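Local coordinates for protein-glutamate methylesterase/protein-glutamine glutaminase (Thermotoga maritima, PDB 3SFT) that probably removes methyl groups from methylglutamate residues of chemoreceptors and deamidates specific receptor glutamines in bacterial chemotaxis, here represented by its C-terminal catalytic domain, at residues 14-19 with 161-166; 130-135 with 154-159; 38-43 with 108-113. All coordinates share one frame; numbering follows the deposited sequence.

Contact 1. Residues 14-19 with 161-166; sequences SSTGGP and CVVFGM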
loop_
_atom_site.group_PDB
_atom_site.type_symbol
_atom_site.label_atom_id
_atom_site.label_comp_id
_atom_site.label_asym_id
_atom_site.label_seq_id
_atom_site.Cartn_x
_atom_site.Cartn_y
_atom_site.Cartn_z
ATOM N N SER A 14 -0.918 2.258 -5.765
ATOM C CA SER A 14 -0.270 2.770 -6.964
ATOM C C SER A 14 -0.956 2.314 -8.245
ATOM O O SER A 14 -1.667 1.307 -8.263
ATOM C CB SER A 14 1.189 2.316 -6.986
ATOM O OG SER A 14 1.282 0.910 -6.802
ATOM N N SER A 15 -0.717 3.054 -9.324
ATOM C CA SER A 15 -1.281 2.722 -10.614
ATOM C C SER A 15 -0.270 3.000 -11.732
ATOM O O SER A 15 0.752 2.327 -11.813
ATOM C CB SER A 15 -2.589 3.480 -10.844
ATOM O OG SER A 15 -3.306 2.910 -11.923
ATOM N N THR A 16 -0.550 3.986 -12.585
ATOM C CA THR A 16 0.333 4.333 -13.697
ATOM C C THR A 16 1.731 4.703 -13.200
ATOM O O THR A 16 1.890 5.592 -12.365
ATOM C CB THR A 16 -0.252 5.499 -14.519
ATOM O OG1 THR A 16 -1.616 5.210 -14.849
ATOM C CG2 THR A 16 0.532 5.692 -15.801
ATOM N N GLY A 17 2.740 4.004 -13.709
ATOM C CA GLY A 17 4.108 4.259 -13.282
ATOM C C GLY A 17 4.403 3.701 -11.895
ATOM O O GLY A 17 5.490 3.926 -11.344
ATOM N N GLY A 18 3.448 2.949 -11.344
ATOM C CA GLY A 18 3.609 2.362 -10.022
ATOM C C GLY A 18 4.912 1.606 -9.825
ATOM O O GLY A 18 5.667 1.917 -8.903
ATOM N N PRO A 19 5.201 0.598 -10.670
ATOM C CA PRO A 19 6.430 -0.200 -10.579
ATOM C C PRO A 19 7.717 0.632 -10.582
ATOM O O PRO A 19 8.662 0.320 -9.858
ATOM C CB PRO A 19 6.329 -1.101 -11.803
ATOM C CG PRO A 19 4.847 -1.357 -11.878
ATOM C CD PRO A 19 4.279 0.022 -11.667
ATOM N N CYS A 161 6.486 11.138 -10.044
ATOM C CA CYS A 161 5.281 10.524 -10.598
ATOM C C CYS A 161 5.234 10.536 -12.116
ATOM O O CYS A 161 5.699 11.477 -12.760
ATOM C CB CYS A 161 4.019 11.253 -10.113
ATOM S SG CYS A 161 3.595 11.094 -8.376
ATOM N N VAL A 162 4.650 9.488 -12.683
ATOM C CA VAL A 162 4.451 9.431 -14.119
ATOM C C VAL A 162 3.133 10.195 -14.312
ATOM O O VAL A 162 3.019 11.048 -15.194
ATOM C CB VAL A 162 4.344 7.981 -14.630
ATOM C CG1 VAL A 162 3.995 7.973 -16.109
ATOM C CG2 VAL A 162 5.676 7.269 -14.417
ATOM N N VAL A 163 2.181 9.935 -13.414
ATOM C CA VAL A 163 0.877 10.599 -13.413
ATOM C C VAL A 163 0.582 11.084 -11.988
ATOM O O VAL A 163 0.437 10.289 -11.061
ATOM C CB VAL A 163 -0.269 9.669 -13.890
ATOM C CG1 VAL A 163 -1.598 10.382 -13.761
ATOM C CG2 VAL A 163 -0.065 9.272 -15.349
ATOM N N PHE A 164 0.503 12.398 -11.826
ATOM C CA PHE A 164 0.246 13.008 -10.527
ATOM C C PHE A 164 -1.255 13.158 -10.316
ATOM O O PHE A 164 -1.762 14.270 -10.227
ATOM C CB PHE A 164 0.927 14.379 -10.474
ATOM C CG PHE A 164 0.962 15.003 -9.104
ATOM C CD1 PHE A 164 1.448 14.294 -8.010
ATOM C CD2 PHE A 164 0.561 16.326 -8.922
ATOM C CE1 PHE A 164 1.540 14.894 -6.761
ATOM C CE2 PHE A 164 0.652 16.933 -7.672
ATOM C CZ PHE A 164 1.143 16.213 -6.591
ATOM N N GLY A 165 -1.969 12.038 -10.293
ATOM C CA GLY A 165 -3.405 12.086 -10.091
ATOM C C GLY A 165 -3.783 11.594 -8.711
ATOM O O GLY A 165 -4.340 12.346 -7.912
ATOM N N MET A 166 -3.465 10.334 -8.421
ATOM C CA MET A 166 -3.781 9.743 -7.125
ATOM C C MET A 166 -3.202 10.521 -5.945
ATOM O O MET A 166 -3.923 10.816 -4.992
ATOM C CB MET A 166 -3.394 8.257 -7.090
ATOM C CG MET A 166 -4.306 7.401 -7.982
ATOM S SD MET A 166 -3.921 5.638 -8.144
ATOM C CE MET A 166 -2.614 5.437 -6.922
#
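Met166 sends CG off opposite its own carbonyl carbon (chi1 -70°), runs straight through CG, then folds back at the thioether with chi3 near 8°, and this hook carries SD and CE against the start of 14-19. The methyl CE reaches the backbone of Ser14, 3.6 Å from Ser14 CA, while SD lies 3.7 Å from CB of Ser15. It is the CB of Ser15 that meets the sulfur; Ser15 is a predicted active-site residue, and its OG lies close to His42. Farther along, Thr16 turns its methyl toward the valines: CG2, anti to the backbone N, touches Val163 CG2 at 3.7 Å and, more loosely, Val162 CG1, whose side chain crosses that of Thr16 at about a right angle. Segment 14-19 leads from the end of strand 9-14 through a turn into helix 18-22, where this doubly wound parallel sheet presents Ser15: a type II beta turn from Ser15 to Gly18, closed by Gly18 N to Ser15 O, with Gly17 as the N-cap. Val162 CG2 lies 3.6 Å from Gly17 CA, and a CB on Gly17 would collide with this methyl; the positive phi of Gly17 (75°) also favours glycine. No hydrogen bond crosses directly between the segments. Thr133 bridges them instead, its OG1 bonded to Thr16 O and to the backbone N of both Val162 and Val163.

Contact 2. Residues 130-135 with 154-159; sequences VILTGM and IAEDKE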
loop_
_atom_site.group_PDB
_atom_site.type_symbol
_atom_site.label_atom_id
_atom_site.label_comp_id
_atom_site.label_asym_id
_atom_site.label_seq_id
_atom_site.Cartn_x
_atom_site.Cartn_y
_atom_site.Cartn_z
ATOM N N VAL A 130 0.515 5.067 1.942
ATOM C CA VAL A 130 1.408 5.666 0.957
ATOM C C VAL A 130 0.700 5.636 -0.393
ATOM O O VAL A 130 0.445 4.570 -0.943
ATOM C CB VAL A 130 2.751 4.887 0.842
ATOM C CG1 VAL A 130 3.691 5.609 -0.113
ATOM C CG2 VAL A 130 3.407 4.751 2.207
ATOM N N ILE A 131 0.364 6.810 -0.914
ATOM C CA ILE A 131 -0.327 6.890 -2.192
ATOM C C ILE A 131 0.637 7.386 -3.252
ATOM O O ILE A 131 1.073 8.538 -3.237
ATOM C CB ILE A 131 -1.565 7.804 -2.097
ATOM C CG1 ILE A 131 -2.465 7.329 -0.952
ATOM C CG2 ILE A 131 -2.328 7.815 -3.414
ATOM C CD1 ILE A 131 -2.892 5.876 -1.065
ATOM N N LEU A 132 0.964 6.490 -4.172
ATOM C CA LEU A 132 1.902 6.774 -5.247
ATOM C C LEU A 132 1.243 7.193 -6.552
ATOM O O LEU A 132 0.015 7.244 -6.666
ATOM C CB LEU A 132 2.768 5.535 -5.504
ATOM C CG LEU A 132 3.474 4.939 -4.283
ATOM C CD1 LEU A 132 4.328 3.745 -4.714
ATOM C CD2 LEU A 132 4.336 6.006 -3.619
ATOM N N THR A 133 2.109 7.467 -7.525
ATOM C CA THR A 133 1.779 7.857 -8.890
ATOM C C THR A 133 0.630 7.030 -9.450
ATOM O O THR A 133 0.510 5.840 -9.145
ATOM C CB THR A 133 3.024 7.640 -9.797
ATOM O OG1 THR A 133 2.686 7.867 -11.169
ATOM C CG2 THR A 133 3.560 6.217 -9.638
ATOM N N GLY A 134 -0.206 7.663 -10.272
ATOM C CA GLY A 134 -1.332 6.969 -10.871
ATOM C C GLY A 134 -2.504 7.862 -11.228
ATOM O O GLY A 134 -2.626 8.981 -10.727
ATOM N N MET A 135 -3.362 7.368 -12.116
ATOM C CA MET A 135 -4.549 8.103 -12.534
ATOM C C MET A 135 -5.692 7.824 -11.577
ATOM O O MET A 135 -5.725 6.784 -10.922
ATOM C CB MET A 135 -5.006 7.671 -13.928
ATOM C CG MET A 135 -4.263 8.281 -15.083
ATOM S SD MET A 135 -4.975 7.836 -16.694
ATOM C CE MET A 135 -4.033 8.935 -17.627
ATOM N N ILE A 154 1.243 9.426 3.470
ATOM C CA ILE A 154 2.319 9.928 2.633
ATOM C C ILE A 154 1.867 9.917 1.175
ATOM O O ILE A 154 1.369 8.909 0.677
ATOM C CB ILE A 154 3.590 9.061 2.761
ATOM C CG1 ILE A 154 4.128 9.108 4.190
ATOM C CG2 ILE A 154 4.654 9.548 1.796
ATOM C CD1 ILE A 154 5.224 8.083 4.468
ATOM N N ALA A 155 2.002 11.057 0.509
ATOM C CA ALA A 155 1.635 11.172 -0.899
ATOM C C ALA A 155 2.908 11.390 -1.702
ATOM O O ALA A 155 3.804 12.112 -1.262
ATOM C CB ALA A 155 0.684 12.330 -1.109
ATOM N N GLU A 156 2.999 10.743 -2.859
ATOM C CA GLU A 156 4.172 10.885 -3.705
ATOM C C GLU A 156 4.192 12.250 -4.392
ATOM O O GLU A 156 3.184 12.699 -4.949
ATOM C CB GLU A 156 4.245 9.763 -4.747
ATOM C CG GLU A 156 5.529 9.808 -5.603
ATOM C CD GLU A 156 5.651 8.653 -6.595
ATOM O OE1 GLU A 156 4.727 7.827 -6.690
ATOM O OE2 GLU A 156 6.683 8.570 -7.293
ATOM N N ASP A 157 5.336 12.920 -4.300
ATOM C CA ASP A 157 5.543 14.229 -4.904
ATOM C C ASP A 157 5.518 14.104 -6.430
ATOM O O ASP A 157 5.954 13.093 -6.991
ATOM C CB ASP A 157 6.893 14.797 -4.437
ATOM C CG ASP A 157 7.130 16.221 -4.903
ATOM O OD1 ASP A 157 6.929 17.155 -4.099
ATOM O OD2 ASP A 157 7.524 16.410 -6.069
ATOM N N LYS A 158 5.024 15.145 -7.091
ATOM C CA LYS A 158 4.922 15.191 -8.552
ATOM C C LYS A 158 6.241 14.891 -9.270
ATOM O O LYS A 158 6.247 14.373 -10.386
ATOM C CB LYS A 158 4.403 16.567 -8.994
ATOM C CG LYS A 158 4.064 16.655 -10.476
ATOM C CD LYS A 158 3.608 18.051 -10.874
ATOM C CE LYS A 158 3.222 18.108 -12.348
ATOM N NZ LYS A 158 2.013 17.292 -12.649
ATOM N N GLU A 159 7.357 15.215 -8.624
ATOM C CA GLU A 159 8.683 14.992 -9.198
ATOM C C GLU A 159 8.907 13.585 -9.753
ATOM O O GLU A 159 9.326 13.419 -10.902
ATOM C CB GLU A 159 9.761 15.293 -8.152
ATOM C CG GLU A 159 11.192 15.069 -8.639
ATOM C CD GLU A 159 12.226 15.202 -7.531
ATOM O OE1 GLU A 159 12.001 15.964 -6.566
ATOM O OE2 GLU A 159 13.276 14.537 -7.632
#
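Val130 and Ile131 run parallel to Ile154 and Ala155 as neighbouring strands, with Ile131 giving its N-H to Ile154 O at 2.8 Å and receiving Glu156 N at its own O at 3.0 Å. Beside the first of these bonds, Val130 CA makes a CA-H...O contact to the same Ile154 O. Val130 and Ile154 share one face of the sheet, where Val130 CG2 packs against Ile154 CB at 4.3 Å; Ile131 and Ala155 look to the other. Beyond the paired residues, a side chain takes over from the backbone. Glu156 is extended throughout, CG anti to its backbone N (chi1 -176°), and this reach brings OE1 to Thr133 N at 2.8 Å, continuing the connection into the loop after strand 127-131. The N-H points well at the oxygen (161°) but meets it on the anti side, 33° out of the carboxylate plane. The same oxygen is flanked by carbon: Leu132 CB is 3.2 Å from Glu156 OE1, with Leu132 CD2 and the Thr133 methyl a little farther off. The other oxygen, OE2, bonds to Ser21 OG and Thr160 OG1, so both oxygens of this buried carboxylate have partners, which is likely to offset the cost of burying its charge. The two strands belong to the beta-alpha-beta unit 127-131, 140-148, 152-156. Strand 9-14 pairs with the far edge of 127-131, helix 185-192 covers Val130 and Ile154, and helix 166-172 packs on Ile131 and Ala155.

Contact 3. Residues 38-43 with 108-113; sequences VVVQHM and VRPAVD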
loop_
_atom_site.group_PDB
_atom_site.type_symbol
_atom_site.label_atom_id
_atom_site.label_comp_id
_atom_site.label_asym_id
_atom_site.label_seq_id
_atom_site.Cartn_x
_atom_site.Cartn_y
_atom_site.Cartn_z
ATOM N N VAL A 38 1.967 -3.814 2.482
ATOM C CA VAL A 38 0.956 -4.297 1.546
ATOM C C VAL A 38 0.904 -3.344 0.356
ATOM O O VAL A 38 0.802 -2.125 0.525
ATOM C CB VAL A 38 -0.442 -4.364 2.209
ATOM C CG1 VAL A 38 -1.470 -4.878 1.218
ATOM C CG2 VAL A 38 -0.398 -5.259 3.446
ATOM N N VAL A 39 1.005 -3.893 -0.847
ATOM C CA VAL A 39 0.974 -3.072 -2.046
ATOM C C VAL A 39 -0.206 -3.423 -2.940
ATOM O O VAL A 39 -0.378 -4.576 -3.320
ATOM C CB VAL A 39 2.279 -3.231 -2.875
ATOM C CG1 VAL A 39 2.189 -2.427 -4.169
ATOM C CG2 VAL A 39 3.485 -2.785 -2.058
ATOM N N VAL A 40 -1.031 -2.424 -3.244
ATOM C CA VAL A 40 -2.171 -2.595 -4.131
ATOM C C VAL A 40 -1.859 -1.784 -5.389
ATOM O O VAL A 40 -1.974 -0.558 -5.403
ATOM C CB VAL A 40 -3.493 -2.085 -3.505
ATOM C CG1 VAL A 40 -4.638 -2.283 -4.478
ATOM C CG2 VAL A 40 -3.792 -2.819 -2.196
ATOM N N GLN A 41 -1.419 -2.483 -6.425
ATOM C CA GLN A 41 -1.070 -1.880 -7.702
ATOM C C GLN A 41 -2.139 -2.231 -8.730
ATOM O O GLN A 41 -2.430 -3.409 -8.939
ATOM C CB GLN A 41 0.301 -2.422 -8.153
ATOM C CG GLN A 41 0.672 -2.205 -9.629
ATOM C CD GLN A 41 0.959 -0.761 -9.978
ATOM O OE1 GLN A 41 1.671 -0.068 -9.262
ATOM N NE2 GLN A 41 0.437 -0.313 -11.109
ATOM N N HIS A 42 -2.729 -1.209 -9.351
ATOM C CA HIS A 42 -3.754 -1.407 -10.384
ATOM C C HIS A 42 -3.086 -2.075 -11.578
ATOM O O HIS A 42 -2.067 -1.596 -12.076
ATOM C CB HIS A 42 -4.346 -0.075 -10.859
ATOM C CG HIS A 42 -5.048 0.702 -9.792
ATOM N ND1 HIS A 42 -5.673 1.904 -10.043
ATOM C CD2 HIS A 42 -5.218 0.458 -8.473
ATOM C CE1 HIS A 42 -6.197 2.368 -8.924
ATOM N NE2 HIS A 42 -5.936 1.511 -7.956
ATOM N N MET A 43 -3.662 -3.175 -12.036
ATOM C CA MET A 43 -3.094 -3.896 -13.163
ATOM C C MET A 43 -4.069 -4.971 -13.617
ATOM O O MET A 43 -4.809 -5.528 -12.802
ATOM C CB MET A 43 -1.766 -4.536 -12.742
ATOM C CG MET A 43 -0.666 -4.420 -13.787
ATOM S SD MET A 43 0.960 -4.152 -13.064
ATOM C CE MET A 43 0.990 -5.480 -11.812
ATOM N N VAL A 108 -12.100 -0.545 -10.889
ATOM C CA VAL A 108 -10.896 -1.164 -10.355
ATOM C C VAL A 108 -11.134 -2.137 -9.206
ATOM O O VAL A 108 -11.940 -1.884 -8.311
ATOM C CB VAL A 108 -9.913 -0.058 -9.882
ATOM C CG1 VAL A 108 -8.796 -0.635 -9.044
ATOM C CG2 VAL A 108 -9.334 0.686 -11.084
ATOM N N ARG A 109 -10.387 -3.237 -9.243
ATOM C CA ARG A 109 -10.423 -4.287 -8.230
ATOM C C ARG A 109 -9.194 -5.165 -8.460
ATOM O O ARG A 109 -9.052 -5.772 -9.519
ATOM C CB ARG A 109 -11.705 -5.126 -8.340
ATOM C CG ARG A 109 -11.811 -6.237 -7.300
ATOM C CD ARG A 109 -13.113 -7.008 -7.422
ATOM N NE ARG A 109 -13.214 -7.723 -8.693
ATOM C CZ ARG A 109 -14.353 -8.180 -9.204
ATOM N NH1 ARG A 109 -15.495 -8.000 -8.553
ATOM N NH2 ARG A 109 -14.356 -8.800 -10.379
ATOM N N PRO A 110 -8.288 -5.248 -7.468
ATOM C CA PRO A 110 -8.343 -4.583 -6.161
ATOM C C PRO A 110 -8.205 -3.060 -6.188
ATOM O O PRO A 110 -7.538 -2.497 -7.054
ATOM C CB PRO A 110 -7.167 -5.213 -5.416
ATOM C CG PRO A 110 -6.170 -5.437 -6.522
ATOM C CD PRO A 110 -7.049 -6.036 -7.600
ATOM N N ALA A 111 -8.871 -2.414 -5.238
ATOM C CA ALA A 111 -8.820 -0.961 -5.069
ATOM C C ALA A 111 -8.115 -0.759 -3.738
ATOM O O ALA A 111 -8.448 -1.432 -2.761
ATOM C CB ALA A 111 -10.223 -0.384 -4.991
ATOM N N VAL A 112 -7.145 0.147 -3.684
ATOM C CA VAL A 112 -6.438 0.379 -2.428
ATOM C C VAL A 112 -7.377 0.912 -1.331
ATOM O O VAL A 112 -7.121 0.702 -0.150
ATOM C CB VAL A 112 -5.179 1.282 -2.604
ATOM C CG1 VAL A 112 -5.560 2.749 -2.691
ATOM C CG2 VAL A 112 -4.192 1.037 -1.460
ATOM N N ASP A 113 -8.487 1.547 -1.720
ATOM C CA ASP A 113 -9.464 2.059 -0.745
ATOM C C ASP A 113 -10.001 0.934 0.149
ATOM O O ASP A 113 -10.167 1.114 1.354
ATOM C CB ASP A 113 -10.647 2.750 -1.441
ATOM C CG ASP A 113 -10.344 4.186 -1.848
ATOM O OD1 ASP A 113 -9.337 4.759 -1.375
ATOM O OD2 ASP A 113 -11.127 4.746 -2.641
#
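The His42 ring and the Val108 side chain cross at about a right angle, with one methyl set squarely over the imidazole. Val108 CG1 stands 3.8 Å from the ring centroid and only 12° off the normal, a CH-pi contact over the face; its second methyl, CG2, leans toward the ND1 side of the ring at 4.0 Å from His42 ND1. Chi1 of His42, -62°, places CG anti to the carbonyl carbon and swings the ring toward the loop 108-111, although the bond from CA to CB does not itself head there. Deeper in, Val40 and Val112 meet obliquely: Val40 CB packs on Val112 CG2 at 3.8 Å, while Val40 CG1 pushes toward the chain around the helix start, 3.6 Å from Val112 N. The same methyl touches Pro110 CB at 4.0 Å, the proline following a cis peptide bond. The end of strand 37-41 thus packs against the start of helix 112-123, whose N-cap is Ala111. Between the segments all this is apolar packing, and a polar link runs through Asp138: its OD2 bonds to His42 NE2 and also to Val112 N, and its OD1 to Asp113 N. An alanine in place of His42 would probably leave Asp138 OD2 without its imidazole partner and open a gap beside Val108 CG1. With Ser15 on the ring's other nitrogen side, the geometry is consistent with a Ser-His-Asp catalytic triad, in which the Asp138 bond, with the Val108 methyl covering one ring face, probably limits how far the imidazole can turn.

Contacts 2 and 3 are buried, whereas contact 1 is only partly so, with Val162 exposed at its outer end. Contacts 2 and 3 reach the same parallel sheet differently: contact 2 joins adjacent strands by backbone bonds and a buried carboxylate, contact 3 sets a strand end against a helix start through methyls and an imidazole face. Contact 1, at the strand ends, is mostly loop against loop, with no direct hydrogen bond. It meets contact 2 through Met166 N and Gly134 O, 2.8 Å apart, and contact 3 through Gln41, whose amide grips Ser14 OG and Ser15 O. The predicted active-site residues Ser15 and His42 are divided between contacts 1 and 3.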